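PDB 1C3P: protein (hdlp (histone deacetylase-like protein)) from Aquifex aeolicus, which is a bacterial homologue of the histone deacetylases that binds zinc and probably acts as a deacetylase, with a possible link to acetoin breakdown. Local coordinates for residues L10-Y15 against P26-L31; N67-A72 against F141-N146; A178-D183 against G215-I220. All blocks are in the same frame, centred on the assembly; numbering follows the deposited sequence.

Interaction 1. Residues L10-Y15 against P26-L31; sequences LDYGKY and PRVSLL
The hydroxyl of Tyr12, at the far end of a ring that packs against Val28, is gripped by hydrogen bonds to Ser109 OG and Ser49 OG, with a weak one to Leu105 O. Held there, the ring lies slantwise against the first turn of helix 28-37: Tyr12 CD1 meets Val28 CG1 at 3.8 Å. Val28 CG1, anti to its backbone N (chi1 175°), is the branch turned to the CD1-CE1 side of the ring.

Ser29 is the other half of the contact. Its backbone comes close to that of Leu10, CA to CA 4.6 Å, and its side chain fits against the short 3-10 turn. Ser29 CB lies 3.8 Å from Leu10 O, the carbonyl that also accepts the backbone bond from Gly13 N. Gly13, lacking a side chain, lets its CA approach Ser29 OG to 3.9 Å; a beta carbon there would press on Leu10 O. Leu10, on the exposed side, lays CD1 3.6 Å from Ser29 O, while its side chain also rests on Leu32 and Arg33 one turn further along the helix.

The contact thus seats the loop that follows strand 4-8 on the N-terminal turn of helix 28-37, where Arg27 is the N-cap residue. Tyr12 extends the junction to helix 98-118 and to Ser49 just past strand 46-48, Val28 also touches Pro126 just after strand 122-125, and Leu30, pointing away from the loop, packs on helices 299-314 and 324-332.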
loop_
_atom_site.group_PDB
_atom_site.type_symbol
_atom_site.label_atom_id
_atom_site.label_comp_id
_atom_site.label_asym_id
_atom_site.label_seq_id
_atom_site.Cartn_x
_atom_site.Cartn_y
_atom_site.Cartn_z
ATOM N N LEU A 10 -6.811 15.864 6.614
ATOM C CA LEU A 10 -5.576 16.279 7.275
ATOM C C LEU A 10 -5.482 15.704 8.686
ATOM O O LEU A 10 -4.422 15.760 9.315
ATOM C CB LEU A 10 -5.464 17.812 7.333
ATOM C CG LEU A 10 -5.182 18.573 6.036
ATOM C CD1 LEU A 10 -3.891 18.056 5.425
ATOM C CD2 LEU A 10 -6.318 18.400 5.061
ATOM N N ASP A 11 -6.587 15.134 9.168
ATOM C CA ASP A 11 -6.637 14.552 10.507
ATOM C C ASP A 11 -5.651 13.413 10.740
ATOM O O ASP A 11 -5.268 13.152 11.888
ATOM C CB ASP A 11 -8.057 14.076 10.832
ATOM C CG ASP A 11 -9.064 15.211 10.812
ATOM O OD1 ASP A 11 -8.741 16.284 11.359
ATOM O OD2 ASP A 11 -10.173 15.031 10.266
ATOM N N TYR A 12 -5.246 12.720 9.673
ATOM C CA TYR A 12 -4.284 11.638 9.839
ATOM C C TYR A 12 -3.032 12.191 10.531
ATOM O O TYR A 12 -2.327 11.463 11.241
ATOM C CB TYR A 12 -3.898 11.027 8.483
ATOM C CG TYR A 12 -4.993 10.206 7.829
ATOM C CD1 TYR A 12 -5.554 10.595 6.610
ATOM C CD2 TYR A 12 -5.444 9.024 8.416
ATOM C CE1 TYR A 12 -6.538 9.823 5.986
ATOM C CE2 TYR A 12 -6.424 8.240 7.805
ATOM C CZ TYR A 12 -6.964 8.642 6.592
ATOM O OH TYR A 12 -7.908 7.847 5.968
ATOM N N GLY A 13 -2.777 13.482 10.332
ATOM C CA GLY A 13 -1.613 14.128 10.928
ATOM C C GLY A 13 -1.554 14.070 12.443
ATOM O O GLY A 13 -0.478 14.212 13.017
ATOM N N LYS A 14 -2.702 13.857 13.088
ATOM C CA LYS A 14 -2.772 13.774 14.546
ATOM C C LYS A 14 -2.706 12.352 15.099
ATOM O O LYS A 14 -2.777 12.157 16.316
ATOM C CB LYS A 14 -4.049 14.449 15.064
ATOM C CG LYS A 14 -3.991 15.978 15.122
ATOM C CD LYS A 14 -2.967 16.510 16.152
ATOM C CE LYS A 14 -3.345 16.220 17.611
ATOM N NZ LYS A 14 -3.372 14.770 17.966
ATOM N N TYR A 15 -2.583 11.364 14.216
ATOM C CA TYR A 15 -2.512 9.952 14.624
ATOM C C TYR A 15 -1.236 9.350 14.050
ATOM O O TYR A 15 -1.278 8.355 13.328
ATOM C CB TYR A 15 -3.730 9.183 14.090
ATOM C CG TYR A 15 -5.026 9.883 14.394
ATOM C CD1 TYR A 15 -6.006 10.027 13.413
ATOM C CD2 TYR A 15 -5.245 10.476 15.638
ATOM C CE1 TYR A 15 -7.172 10.757 13.660
ATOM C CE2 TYR A 15 -6.402 11.204 15.893
ATOM C CZ TYR A 15 -7.358 11.344 14.899
ATOM O OH TYR A 15 -8.494 12.095 15.133
ATOM N N PRO A 26 4.546 12.399 8.571
ATOM C CA PRO A 26 3.214 12.702 8.038
ATOM C C PRO A 26 3.193 11.979 6.692
ATOM O O PRO A 26 4.248 11.842 6.075
ATOM C CB PRO A 26 3.262 14.222 7.863
ATOM C CG PRO A 26 4.326 14.653 8.871
ATOM C CD PRO A 26 5.369 13.618 8.565
ATOM N N ARG A 27 2.027 11.522 6.227
ATOM C CA ARG A 27 1.978 10.800 4.949
ATOM C C ARG A 27 0.796 11.183 4.076
ATOM O O ARG A 27 0.978 11.836 3.055
ATOM C CB ARG A 27 1.998 9.295 5.206
ATOM C CG ARG A 27 3.265 8.879 5.952
ATOM C CD ARG A 27 3.295 7.395 6.317
ATOM N NE ARG A 27 3.488 6.530 5.160
ATOM C CZ ARG A 27 2.533 5.824 4.559
ATOM N NH1 ARG A 27 1.284 5.865 5.001
ATOM N NH2 ARG A 27 2.838 5.067 3.513
ATOM N N VAL A 28 -0.411 10.779 4.443
ATOM C CA VAL A 28 -1.545 11.197 3.623
ATOM C C VAL A 28 -1.791 12.694 3.833
ATOM O O VAL A 28 -2.149 13.422 2.888
ATOM C CB VAL A 28 -2.809 10.400 3.971
ATOM C CG1 VAL A 28 -4.007 10.941 3.188
ATOM C CG2 VAL A 28 -2.580 8.929 3.631
ATOM N N SER A 29 -1.587 13.175 5.060
ATOM C CA SER A 29 -1.800 14.604 5.316
ATOM C C SER A 29 -0.733 15.360 4.537
ATOM O O SER A 29 -0.974 16.448 4.016
ATOM C CB SER A 29 -1.697 14.941 6.817
ATOM O OG SER A 29 -0.373 14.773 7.313
ATOM N N LEU A 30 0.450 14.771 4.429
ATOM C CA LEU A 30 1.504 15.446 3.699
ATOM C C LEU A 30 1.151 15.460 2.218
ATOM O O LEU A 30 1.404 16.449 1.548
ATOM C CB LEU A 30 2.854 14.756 3.921
ATOM C CG LEU A 30 4.101 15.369 3.251
ATOM C CD1 LEU A 30 4.012 15.226 1.756
ATOM C CD2 LEU A 30 4.236 16.842 3.638
ATOM N N LEU A 31 0.572 14.367 1.713
ATOM C CA LEU A 31 0.200 14.293 0.298
ATOM C C LEU A 31 -0.820 15.392 0.002
ATOM O O LEU A 31 -0.705 16.109 -0.986
ATOM C CB LEU A 31 -0.441 12.942 -0.047
ATOM C CG LEU A 31 -0.279 12.294 -1.440
ATOM C CD1 LEU A 31 -1.545 11.466 -1.781
ATOM C CD2 LEU A 31 -0.067 13.324 -2.506
#

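Interaction 2. Residues N67-A72 against F141-N146; sequences NTLMEA and FCYINN. Unlike the reference sequence in segment 141-146: Asn146 (reference Asp).
Leu69 reaches out from helix 63-75 and divides its two methyls between Tyr143 and Ile144. CD2 goes to the tyrosine, 4.0 Å from Tyr143 CD2, and approaches the ring obliquely. CD1 sits further along the loop, 3.9 Å from Tyr143 O and 4.1 Å from Ile144 CG1. With CG anti to the carbonyl carbon (chi1 -66°) and the chain extended beyond it, the leucine points its fork at the loop, so that both branches find a partner and Tyr143 CB lies 4.1 Å from both Leu69 CD1 and Leu69 CD2.

Tyr143 turns its side chain towards the helix, yet its polar end is engaged elsewhere: the hydroxyl is hydrogen-bonded to Pro94 O, which holds the hydroxyl end of the ring while the near part takes the methyl. Its carbonyl oxygen, brushed by Leu69 CD1, is satisfied by Tyr65 OH. Because Tyr65 belongs to the same helix, one turn before Leu69, a polar tie and an apolar contact reach the loop side by side. Ile144 contributes less, bringing the CG1 branch up to the leucine.

All three residues are buried. The loop that leads from strand 122-125 to helix 146-156 touches helix 63-75 here and also meets helix 98-118, where Ile144 packs on Ser103 and Thr107, and Ile144 also touches Leu57 of helix 54-57. Just beyond, Asn145 caps the start of helix 146-156 through its OD1 to Ala148 N.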
loop_
_atom_site.group_PDB
_atom_site.type_symbol
_atom_site.label_atom_id
_atom_site.label_comp_id
_atom_site.label_asym_id
_atom_site.label_seq_id
_atom_site.Cartn_x
_atom_site.Cartn_y
_atom_site.Cartn_z
ATOM N N ASN A 67 -12.114 -5.092 19.839
ATOM C CA ASN A 67 -12.386 -4.496 21.149
ATOM C C ASN A 67 -11.104 -4.208 21.908
ATOM O O ASN A 67 -11.024 -3.217 22.647
ATOM C CB ASN A 67 -13.303 -5.371 22.016
ATOM C CG ASN A 67 -14.742 -5.399 21.512
ATOM O OD1 ASN A 67 -15.171 -4.527 20.767
ATOM N ND2 ASN A 67 -15.492 -6.400 21.937
ATOM N N THR A 68 -10.096 -5.051 21.711
ATOM C CA THR A 68 -8.823 -4.854 22.383
ATOM C C THR A 68 -8.122 -3.606 21.848
ATOM O O THR A 68 -7.532 -2.846 22.611
ATOM C CB THR A 68 -7.901 -6.074 22.219
ATOM O OG1 THR A 68 -8.517 -7.215 22.845
ATOM C CG2 THR A 68 -6.567 -5.818 22.888
ATOM N N LEU A 69 -8.198 -3.382 20.541
ATOM C CA LEU A 69 -7.574 -2.192 19.974
ATOM C C LEU A 69 -8.244 -0.934 20.535
ATOM O O LEU A 69 -7.577 0.058 20.849
ATOM C CB LEU A 69 -7.696 -2.182 18.444
ATOM C CG LEU A 69 -6.955 -3.257 17.645
ATOM C CD1 LEU A 69 -7.325 -3.164 16.170
ATOM C CD2 LEU A 69 -5.466 -3.079 17.824
ATOM N N MET A 70 -9.564 -0.967 20.653
ATOM C CA MET A 70 -10.284 0.193 21.178
ATOM C C MET A 70 -9.962 0.471 22.639
ATOM O O MET A 70 -9.830 1.623 23.034
ATOM C CB MET A 70 -11.784 0.003 21.035
ATOM C CG MET A 70 -12.220 -0.224 19.590
ATOM S SD MET A 70 -14.024 -0.443 19.439
ATOM C CE MET A 70 -14.555 1.238 19.642
ATOM N N GLU A 71 -9.871 -0.583 23.441
ATOM C CA GLU A 71 -9.568 -0.430 24.860
ATOM C C GLU A 71 -8.121 0.014 25.057
ATOM O O GLU A 71 -7.835 0.928 25.840
ATOM C CB GLU A 71 -9.800 -1.753 25.591
ATOM C CG GLU A 71 -9.511 -1.678 27.067
ATOM C CD GLU A 71 -10.631 -1.023 27.863
ATOM O OE1 GLU A 71 -10.584 -1.092 29.113
ATOM O OE2 GLU A 71 -11.556 -0.453 27.249
ATOM N N ALA A 72 -7.198 -0.621 24.342
ATOM C CA ALA A 72 -5.792 -0.256 24.463
ATOM C C ALA A 72 -5.568 1.210 24.110
ATOM O O ALA A 72 -4.849 1.930 24.810
ATOM C CB ALA A 72 -4.940 -1.125 23.546
ATOM N N PHE A 141 3.410 -3.119 11.621
ATOM C CA PHE A 141 2.936 -1.743 11.791
ATOM C C PHE A 141 1.454 -1.636 11.488
ATOM O O PHE A 141 0.891 -0.559 11.598
ATOM C CB PHE A 141 3.614 -0.757 10.829
ATOM C CG PHE A 141 5.116 -0.795 10.823
ATOM C CD1 PHE A 141 5.815 -0.155 9.787
ATOM C CD2 PHE A 141 5.840 -1.420 11.832
ATOM C CE1 PHE A 141 7.194 -0.140 9.762
ATOM C CE2 PHE A 141 7.237 -1.407 11.810
ATOM C CZ PHE A 141 7.910 -0.763 10.772
ATOM N N CYS A 142 0.824 -2.731 11.076
ATOM C CA CYS A 142 -0.598 -2.686 10.754
ATOM C C CYS A 142 -1.485 -3.304 11.838
ATOM O O CYS A 142 -1.166 -4.376 12.374
ATOM C CB CYS A 142 -0.851 -3.419 9.430
ATOM S SG CYS A 142 0.073 -2.751 8.030
ATOM N N TYR A 143 -2.595 -2.624 12.145
ATOM C CA TYR A 143 -3.547 -3.101 13.143
ATOM C C TYR A 143 -4.856 -3.550 12.503
ATOM O O TYR A 143 -5.514 -4.459 13.007
ATOM C CB TYR A 143 -3.875 -2.027 14.184
ATOM C CG TYR A 143 -2.657 -1.387 14.815
ATOM C CD1 TYR A 143 -2.005 -0.325 14.190
ATOM C CD2 TYR A 143 -2.163 -1.842 16.040
ATOM C CE1 TYR A 143 -0.880 0.283 14.777
ATOM C CE2 TYR A 143 -1.045 -1.248 16.632
ATOM C CZ TYR A 143 -0.413 -0.183 15.994
ATOM O OH TYR A 143 0.662 0.443 16.589
ATOM N N ILE A 144 -5.238 -2.911 11.398
ATOM C CA ILE A 144 -6.464 -3.275 10.699
ATOM C C ILE A 144 -6.092 -3.496 9.237
ATOM O O ILE A 144 -5.396 -2.669 8.640
ATOM C CB ILE A 144 -7.498 -2.154 10.813
ATOM C CG1 ILE A 144 -7.791 -1.885 12.299
ATOM C CG2 ILE A 144 -8.744 -2.495 10.000
ATOM C CD1 ILE A 144 -8.842 -0.803 12.571
ATOM N N ASN A 145 -6.541 -4.610 8.662
ATOM C CA ASN A 145 -6.214 -4.921 7.269
ATOM C C ASN A 145 -7.323 -4.359 6.355
ATOM O O ASN A 145 -8.310 -5.047 6.087
ATOM C CB ASN A 145 -6.110 -6.445 7.113
ATOM C CG ASN A 145 -5.424 -6.850 5.824
ATOM O OD1 ASN A 145 -5.810 -6.417 4.744
ATOM N ND2 ASN A 145 -4.390 -7.671 5.937
ATOM N N ASN A 146 -7.183 -3.125 5.867
ATOM C CA ASN A 146 -8.267 -2.568 5.047
ATOM C C ASN A 146 -8.423 -3.328 3.729
ATOM O O ASN A 146 -9.532 -3.470 3.223
ATOM C CB ASN A 146 -8.101 -1.052 4.866
ATOM C CG ASN A 146 -6.860 -0.683 4.107
ATOM O OD1 ASN A 146 -6.929 -0.396 2.920
ATOM N ND2 ASN A 146 -5.704 -0.714 4.782
#

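Interaction 3. Residues A178-D183 against G215-I220; sequences AFYDTD and GYNLNI
A type I turn from Phe179 to Thr182, at the C-terminal side of helix 173-179, brings the chain alongside the start of strand 217-222, with CA atoms 5.9 Å apart at Asp183 and Tyr216. The Tyr216 ring lies flat over Asp183: the CB methylene stands 3.7 Å from the ring centroid and only 9° from the ring normal, a well-centred CH-pi contact. With chi1 of 65°, the aspartate carboxylate projects away from the ring, leaving the methylene to meet the face. The backbone joins in, Asp183 O coming within 3.5 Å of Tyr216 CE2.

At the other end of the contact, Tyr180 sets out away from the strand but swings back, its CG anti to the backbone N (chi1 -151°), until CE2 lies 4.1 Å from Asn217 CB. The two side chains cross at about a right angle. Between the two backbones a water lies 2.8 Å from Tyr216 O and 3.2 Å from Phe179 O, although other acceptors compete for its protons.

Replacing Tyr216 by an alanine would probably open a gap over Asp183 and leave its methylene without the aromatic face. The strand itself is paired through the backbones of Tyr216 and Leu218 with Val187, so what the turn adds at this outermost strand is mainly aromatic and van der Waals contact, with a shared water in place of direct polar bonds.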
loop_
_atom_site.group_PDB
_atom_site.type_symbol
_atom_site.label_atom_id
_atom_site.label_comp_id
_atom_site.label_asym_id
_atom_site.label_seq_id
_atom_site.Cartn_x
_atom_site.Cartn_y
_atom_site.Cartn_z
ATOM N N ALA A 178 -5.574 -14.240 4.726
ATOM C CA ALA A 178 -7.011 -13.992 4.660
ATOM C C ALA A 178 -7.761 -14.714 3.535
ATOM O O ALA A 178 -8.919 -15.117 3.698
ATOM C CB ALA A 178 -7.261 -12.492 4.569
ATOM N N PHE A 179 -7.106 -14.891 2.396
ATOM C CA PHE A 179 -7.755 -15.518 1.252
ATOM C C PHE A 179 -7.031 -16.722 0.704
ATOM O O PHE A 179 -7.305 -17.165 -0.416
ATOM C CB PHE A 179 -7.911 -14.467 0.163
ATOM C CG PHE A 179 -8.623 -13.255 0.645
ATOM C CD1 PHE A 179 -7.928 -12.075 0.920
ATOM C CD2 PHE A 179 -9.979 -13.326 0.948
ATOM C CE1 PHE A 179 -8.583 -10.976 1.502
ATOM C CE2 PHE A 179 -10.641 -12.235 1.530
ATOM C CZ PHE A 179 -9.935 -11.059 1.807
ATOM N N TYR A 180 -6.134 -17.262 1.516
ATOM C CA TYR A 180 -5.316 -18.392 1.124
ATOM C C TYR A 180 -6.143 -19.618 0.749
ATOM O O TYR A 180 -5.772 -20.389 -0.145
ATOM C CB TYR A 180 -4.381 -18.761 2.272
ATOM C CG TYR A 180 -3.103 -19.374 1.793
ATOM C CD1 TYR A 180 -2.690 -20.621 2.246
ATOM C CD2 TYR A 180 -2.273 -18.674 0.898
ATOM C CE1 TYR A 180 -1.491 -21.164 1.833
ATOM C CE2 TYR A 180 -1.071 -19.206 0.477
ATOM C CZ TYR A 180 -0.685 -20.456 0.952
ATOM O OH TYR A 180 0.504 -20.995 0.553
ATOM N N ASP A 181 -7.261 -19.762 1.450
ATOM C CA ASP A 181 -8.209 -20.867 1.321
ATOM C C ASP A 181 -9.311 -20.784 0.249
ATOM O O ASP A 181 -10.040 -21.757 0.022
ATOM C CB ASP A 181 -8.834 -21.077 2.715
ATOM C CG ASP A 181 -10.287 -21.471 2.665
ATOM O OD1 ASP A 181 -11.094 -20.706 2.093
ATOM O OD2 ASP A 181 -10.631 -22.537 3.216
ATOM N N THR A 182 -9.445 -19.649 -0.423
ATOM C CA THR A 182 -10.511 -19.532 -1.407
ATOM C C THR A 182 -10.091 -19.251 -2.836
ATOM O O THR A 182 -9.055 -18.653 -3.086
ATOM C CB THR A 182 -11.538 -18.440 -0.981
ATOM O OG1 THR A 182 -12.556 -18.329 -1.975
ATOM C CG2 THR A 182 -10.863 -17.078 -0.828
ATOM N N ASP A 183 -10.924 -19.675 -3.776
ATOM C CA ASP A 183 -10.656 -19.449 -5.185
ATOM C C ASP A 183 -11.473 -18.254 -5.667
ATOM O O ASP A 183 -11.492 -17.938 -6.852
ATOM C CB ASP A 183 -11.001 -20.710 -5.994
ATOM C CG ASP A 183 -12.483 -21.039 -5.965
ATOM O OD1 ASP A 183 -13.095 -20.937 -4.883
ATOM O OD2 ASP A 183 -13.035 -21.419 -7.022
ATOM N N GLY A 215 -3.455 -22.333 -6.003
ATOM C CA GLY A 215 -3.341 -21.821 -7.358
ATOM C C GLY A 215 -3.871 -20.394 -7.475
ATOM O O GLY A 215 -3.807 -19.771 -8.539
ATOM N N TYR A 216 -4.393 -19.859 -6.376
ATOM C CA TYR A 216 -4.940 -18.506 -6.401
ATOM C C TYR A 216 -4.186 -17.493 -5.540
ATOM O O TYR A 216 -4.746 -16.491 -5.102
ATOM C CB TYR A 216 -6.431 -18.527 -6.022
ATOM C CG TYR A 216 -7.292 -19.255 -7.033
ATOM C CD1 TYR A 216 -7.220 -20.642 -7.173
ATOM C CD2 TYR A 216 -8.137 -18.548 -7.894
ATOM C CE1 TYR A 216 -7.962 -21.309 -8.147
ATOM C CE2 TYR A 216 -8.886 -19.206 -8.875
ATOM C CZ TYR A 216 -8.788 -20.585 -8.996
ATOM O OH TYR A 216 -9.489 -21.236 -9.983
ATOM N N ASN A 217 -2.918 -17.776 -5.286
ATOM C CA ASN A 217 -2.059 -16.870 -4.542
ATOM C C ASN A 217 -0.749 -16.939 -5.307
ATOM O O ASN A 217 -0.277 -18.020 -5.621
ATOM C CB ASN A 217 -1.856 -17.330 -3.099
ATOM C CG ASN A 217 -1.009 -16.353 -2.297
ATOM O OD1 ASN A 217 0.204 -16.539 -2.116
ATOM N ND2 ASN A 217 -1.641 -15.290 -1.829
ATOM N N LEU A 218 -0.164 -15.791 -5.622
ATOM C CA LEU A 218 1.076 -15.804 -6.383
ATOM C C LEU A 218 2.018 -14.771 -5.814
ATOM O O LEU A 218 1.725 -13.573 -5.867
ATOM C CB LEU A 218 0.802 -15.469 -7.859
ATOM C CG LEU A 218 1.858 -15.909 -8.888
ATOM C CD1 LEU A 218 1.641 -15.164 -10.195
ATOM C CD2 LEU A 218 3.239 -15.641 -8.392
ATOM N N ASN A 219 3.130 -15.236 -5.256
ATOM C CA ASN A 219 4.149 -14.346 -4.709
ATOM C C ASN A 219 5.313 -14.284 -5.685
ATOM O O ASN A 219 5.764 -15.312 -6.177
ATOM C CB ASN A 219 4.697 -14.852 -3.359
ATOM C CG ASN A 219 3.676 -14.794 -2.245
ATOM O OD1 ASN A 219 2.866 -13.866 -2.186
ATOM N ND2 ASN A 219 3.736 -15.761 -1.323
ATOM N N ILE A 220 5.809 -13.078 -5.953
ATOM C CA ILE A 220 6.942 -12.916 -6.865
ATOM C C ILE A 220 8.052 -12.273 -6.005
ATOM O O ILE A 220 8.155 -11.047 -5.914
ATOM C CB ILE A 220 6.562 -11.977 -8.034
ATOM C CG1 ILE A 220 5.354 -12.536 -8.811
ATOM C CG2 ILE A 220 7.767 -11.759 -8.929
ATOM C CD1 ILE A 220 5.620 -13.793 -9.635
HETATM O O HOH W 1 -5.732 -15.496 -2.623
#

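How the interactions relate
Interaction 2 is the fully buried one, whereas interactions 1 and 3 are partly exposed and lie on opposite sides of the chain's centre, their own centres about 33 Å apart. Interactions 1 and 2 both involve loops leaving strands of the parallel sheet, and both reach helix 98-118, through Tyr12 and Ile144; yet their nearest atoms stay about 8 Å apart. Helix 146-156 relates interactions 2 and 3: residues 141-146 lead into it, and Phe179 and Thr182 pack on it. The chemistry changes with place: leucine methyls against a tyrosine and an isoleucine in the buried contact, a tyrosine and a close-set serine at the helix start, and an aromatic face with water at the sheet's edge.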